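Local coordinates for Lmo2125 protein (PDB 5TU0) that binds maltose and probably delivers it, as an extracellular solute-binding lipoprotein, to a membrane transporter for sugar uptake, at residues Phe163-Tyr173 with Leu261-Phe270. The protein carries 2 engineered substitutions. Residues are numbered along the deposited sequence; the frame is centred on the assembly and turned at random. Where two conformers were deposited one is given.
With GLC (alpha-D-glucopyranose), chain B.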
loop_
_atom_site.group_PDB
_atom_site.type_symbol
_atom_site.label_atom_id
_atom_site.label_comp_id
_atom_site.label_asym_id
_atom_site.label_seq_id
_atom_site.Cartn_x
_atom_site.Cartn_y
_atom_site.Cartn_z
ATOM N N PHE A 163 8.420 -2.454 9.041
ATOM C CA PHE A 163 8.796 -1.246 8.318
ATOM C C PHE A 163 7.710 -0.742 7.382
ATOM O O PHE A 163 7.608 0.450 7.154
ATOM C CB PHE A 163 10.091 -1.472 7.552
ATOM C CG PHE A 163 10.575 -0.271 6.824
ATOM C CD1 PHE A 163 10.984 0.854 7.520
ATOM C CD2 PHE A 163 10.698 -0.284 5.432
ATOM C CE1 PHE A 163 11.457 1.965 6.848
ATOM C CE2 PHE A 163 11.171 0.830 4.763
ATOM C CZ PHE A 163 11.552 1.946 5.474
ATOM N N TYR A 164 6.887 -1.634 6.844
ATOM C CA TYR A 164 5.783 -1.168 5.999
ATOM C C TYR A 164 4.864 -0.191 6.760
ATOM O O TYR A 164 4.350 0.777 6.189
ATOM C CB TYR A 164 4.988 -2.343 5.422
ATOM C CG TYR A 164 3.891 -1.886 4.507
ATOM C CD1 TYR A 164 4.152 -1.572 3.178
ATOM C CD2 TYR A 164 2.602 -1.720 4.982
ATOM C CE1 TYR A 164 3.137 -1.126 2.344
ATOM C CE2 TYR A 164 1.593 -1.277 4.165
ATOM C CZ TYR A 164 1.864 -0.985 2.851
ATOM O OH TYR A 164 0.839 -0.541 2.061
ATOM N N PHE A 165 4.645 -0.470 8.040
ATOM C CA PHE A 165 3.841 0.378 8.907
ATOM C C PHE A 165 4.580 1.593 9.454
ATOM O O PHE A 165 4.055 2.713 9.424
ATOM C CB PHE A 165 3.276 -0.460 10.071
ATOM C CG PHE A 165 2.173 -1.377 9.656
ATOM C CD1 PHE A 165 2.450 -2.569 9.018
ATOM C CD2 PHE A 165 0.850 -1.050 9.911
ATOM C CE1 PHE A 165 1.430 -3.421 8.615
ATOM C CE2 PHE A 165 -0.180 -1.895 9.514
ATOM C CZ PHE A 165 0.106 -3.079 8.869
ATOM N N SER A 166 5.807 1.388 9.932
ATOM C CA SER A 166 6.557 2.483 10.518
ATOM C C SER A 166 7.181 3.464 9.541
ATOM O O SER A 166 7.543 4.571 9.957
ATOM C CB SER A 166 7.651 1.953 11.452
ATOM O OG SER A 166 8.614 1.228 10.717
ATOM N N TYR A 167 7.312 3.090 8.266
ATOM C CA TYR A 167 7.943 3.994 7.300
ATOM C C TYR A 167 7.350 5.392 7.295
ATOM O O TYR A 167 8.087 6.376 7.321
ATOM C CB TYR A 167 7.931 3.439 5.874
ATOM C CG TYR A 167 8.476 4.465 4.913
ATOM C CD1 TYR A 167 9.815 4.842 4.968
ATOM C CD2 TYR A 167 7.656 5.100 3.995
ATOM C CE1 TYR A 167 10.322 5.795 4.121
ATOM C CE2 TYR A 167 8.166 6.061 3.135
ATOM C CZ TYR A 167 9.497 6.395 3.204
ATOM O OH TYR A 167 10.022 7.343 2.377
ATOM N N GLY A 168 6.021 5.486 7.280
ATOM C CA GLY A 168 5.359 6.774 7.278
ATOM C C GLY A 168 5.648 7.673 8.471
ATOM O O GLY A 168 5.514 8.885 8.371
ATOM N N LEU A 169 6.077 7.078 9.578
ATOM C CA LEU A 169 6.452 7.838 10.751
ATOM C C LEU A 169 7.818 8.474 10.489
ATOM O O LEU A 169 8.025 9.661 10.701
ATOM C CB LEU A 169 6.530 6.907 11.975
ATOM C CG LEU A 169 7.096 7.466 13.269
ATOM C CD1 LEU A 169 6.269 8.642 13.765
ATOM C CD2 LEU A 169 7.185 6.370 14.324
ATOM N N LEU A 170 8.765 7.653 10.043
ATOM C CA LEU A 170 10.112 8.154 9.741
ATOM C C LEU A 170 10.035 9.213 8.615
ATOM O O LEU A 170 10.686 10.256 8.671
ATOM C CB LEU A 170 11.045 7.002 9.340
ATOM C CG LEU A 170 11.662 6.160 10.456
ATOM C CD1 LEU A 170 10.639 5.561 11.396
ATOM C CD2 LEU A 170 12.560 5.110 9.825
ATOM N N ALA A 171 9.201 8.940 7.616
ATOM C CA ALA A 171 9.066 9.847 6.505
ATOM C C ALA A 171 8.378 11.159 6.931
ATOM O O ALA A 171 8.709 12.234 6.429
ATOM C CB ALA A 171 8.307 9.177 5.362
ATOM N N GLY A 172 7.454 11.074 7.887
ATOM C CA GLY A 172 6.762 12.278 8.375
ATOM C C GLY A 172 7.744 13.237 9.034
ATOM O O GLY A 172 7.506 14.455 9.084
ATOM N N TYR A 173 8.834 12.679 9.559
ATOM C CA TYR A 173 9.913 13.471 10.166
ATOM C C TYR A 173 11.041 13.869 9.180
ATOM O O TYR A 173 11.984 14.546 9.570
ATOM C CB TYR A 173 10.483 12.728 11.367
ATOM C CG TYR A 173 9.671 12.921 12.637
ATOM C CD1 TYR A 173 9.959 13.986 13.502
ATOM C CD2 TYR A 173 8.637 12.054 12.980
ATOM C CE1 TYR A 173 9.243 14.170 14.670
ATOM C CE2 TYR A 173 7.914 12.229 14.152
ATOM C CZ TYR A 173 8.217 13.297 14.989
ATOM O OH TYR A 173 7.505 13.482 16.155
ATOM N N LEU A 261 1.358 14.193 13.177
ATOM C CA LEU A 261 2.516 13.971 14.042
ATOM C C LEU A 261 2.827 15.192 14.912
ATOM O O LEU A 261 2.344 16.296 14.640
ATOM C CB LEU A 261 3.741 13.599 13.195
ATOM C CG LEU A 261 3.654 12.287 12.395
ATOM C CD1 LEU A 261 4.766 12.163 11.356
ATOM C CD2 LEU A 261 3.660 11.083 13.342
ATOM N N ASN A 262 3.641 14.985 15.954
ATOM C CA ASN A 262 4.042 16.040 16.879
ATOM C C ASN A 262 4.789 17.222 16.278
ATOM O O ASN A 262 4.851 18.283 16.902
ATOM C CB ASN A 262 4.866 15.457 18.053
ATOM C CG ASN A 262 4.016 14.569 18.979
ATOM O OD1 ASN A 262 2.812 14.326 18.732
ATOM N ND2 ASN A 262 4.644 14.075 20.028
ATOM N N ASN A 263 5.371 17.029 15.090
ATOM C CA ASN A 263 6.055 18.130 14.380
ATOM C C ASN A 263 5.083 18.940 13.506
ATOM O O ASN A 263 5.496 19.860 12.795
ATOM C CB ASN A 263 7.199 17.588 13.503
ATOM C CG ASN A 263 6.726 16.636 12.417
ATOM O OD1 ASN A 263 5.548 16.295 12.322
ATOM N ND2 ASN A 263 7.670 16.189 11.578
ATOM N N GLY A 264 3.798 18.577 13.536
ATOM C CA GLY A 264 2.777 19.269 12.739
ATOM C C GLY A 264 2.643 18.743 11.323
ATOM O O GLY A 264 1.807 19.240 10.550
ATOM N N LYS A 265 3.446 17.744 10.978
ATOM C CA LYS A 265 3.408 17.158 9.637
ATOM C C LYS A 265 2.579 15.892 9.621
ATOM O O LYS A 265 2.338 15.276 10.663
ATOM C CB LYS A 265 4.823 16.905 9.116
ATOM C CG LYS A 265 5.624 18.185 9.018
ATOM C CD LYS A 265 6.941 17.999 8.293
ATOM C CE LYS A 265 7.595 19.356 8.071
ATOM N NZ LYS A 265 8.794 19.298 7.187
ATOM N N GLU A 266 2.117 15.532 8.429
ATOM C CA GLU A 266 1.317 14.343 8.255
ATOM C C GLU A 266 2.167 13.094 8.185
ATOM O O GLU A 266 3.300 13.108 7.698
ATOM C CB GLU A 266 0.462 14.447 6.988
ATOM C CG GLU A 266 -0.533 15.589 7.017
ATOM C CD GLU A 266 -1.468 15.495 8.217
ATOM O OE1 GLU A 266 -2.124 14.458 8.379
ATOM O OE2 GLU A 266 -1.540 16.450 8.999
ATOM N N TYR A 267 1.609 12.005 8.708
ATOM C CA TYR A 267 2.202 10.681 8.588
ATOM C C TYR A 267 2.255 10.462 7.064
ATOM O O TYR A 267 1.274 10.751 6.370
ATOM C CB TYR A 267 1.291 9.671 9.261
ATOM C CG TYR A 267 1.924 8.384 9.699
ATOM C CD1 TYR A 267 2.072 7.309 8.816
ATOM C CD2 TYR A 267 2.320 8.207 11.016
ATOM C CE1 TYR A 267 2.622 6.110 9.244
ATOM C CE2 TYR A 267 2.854 7.009 11.445
ATOM C CZ TYR A 267 3.000 5.968 10.565
ATOM O OH TYR A 267 3.559 4.787 11.013
ATOM N N SER A 268 3.376 9.940 6.574
ATOM C CA SER A 268 3.603 9.798 5.132
ATOM C C SER A 268 3.846 8.353 4.719
ATOM O O SER A 268 4.963 7.980 4.358
ATOM C CB SER A 268 4.774 10.685 4.741
ATOM O OG SER A 268 4.519 12.024 5.116
ATOM N N PRO A 269 2.785 7.530 4.743
ATOM C CA PRO A 269 2.931 6.113 4.449
ATOM C C PRO A 269 3.181 5.827 2.975
ATOM O O PRO A 269 3.126 6.748 2.181
ATOM C CB PRO A 269 1.582 5.550 4.861
ATOM C CG PRO A 269 0.628 6.649 4.544
ATOM C CD PRO A 269 1.367 7.909 4.882
ATOM N N PHE A 270 3.486 4.578 2.636
ATOM C CA PHE A 270 3.644 4.196 1.227
ATOM C C PHE A 270 2.296 4.323 0.500
ATOM O O PHE A 270 1.253 3.967 1.049
ATOM C CB PHE A 270 4.154 2.761 1.066
ATOM C CG PHE A 270 5.587 2.564 1.485
ATOM C CD1 PHE A 270 6.607 3.274 0.874
ATOM C CD2 PHE A 270 5.916 1.652 2.480
ATOM C CE1 PHE A 270 7.928 3.096 1.254
ATOM C CE2 PHE A 270 7.241 1.471 2.865
ATOM C CZ PHE A 270 8.243 2.188 2.244
HETATM C C1 GLC B . 0.206 -4.888 1.889
HETATM C C2 GLC B . 0.897 -4.233 0.690
HETATM C C3 GLC B . 2.230 -4.906 0.377
HETATM C C4 GLC B . 3.094 -4.950 1.634
HETATM C C5 GLC B . 2.339 -5.662 2.756
HETATM C C6 GLC B . 3.177 -5.726 4.032
HETATM O O2 GLC B . 0.047 -4.292 -0.461
HETATM O O3 GLC B . 2.897 -4.189 -0.669
HETATM O O4 GLC B . 4.339 -5.609 1.368
HETATM O O5 GLC B . 1.103 -4.976 3.009
HETATM O O6 GLC B . 2.358 -6.068 5.159
HETATM O O HOH W 1 3.031 2.417 4.541
HETATM O O HOH W 2 0.590 2.355 3.157
HETATM O O HOH W 3 4.845 12.453 16.583
#
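Phe270 lies in an offset stack on one of the two conformers of Tyr167, with ring centroids 4.3 Å apart and planes 7° from parallel. Phe163 meets the edge of the Phe270 ring through CE2, and Tyr164 leans obliquely on it, CD1 3.7 Å from Phe270 CD2. With Tyr164 CG anti to the backbone N (chi1 -177°), the ring presents one face to a glucose unit, with Phe270 on the opposite side. The Tyr267 ring lies flat over the helix backbone at Gly168 and Leu169, a close approach that the bare CA of Gly168 permits. Leu261 CD1 packs on Gly172 CA at 3.6 Å, while its CD2 meets Leu169.

Three direct hydrogen bonds join helix and loop. Tyr267 OH donates to Phe165 O (2.7 Å) and is hydrogen-bonded to Trp160 NE1 as well. Ser268 N gives a nearly straight bond to Gly168 O (3.0 Å), which takes Gly172 N on its opposite face. Asn263 OD1 accepts from Lys265 N, closing an Asx turn, and ND2 reaches Gly172 O (3.0 Å) over one face of the Tyr173 ring, toward its rim. Water links Tyr164 O to Phe270 N.

At the sugar-binding end of helix 163-172, Tyr164 thus shows the carbohydrate-aromatic stacking expected of a maltose-binding solute-binding protein.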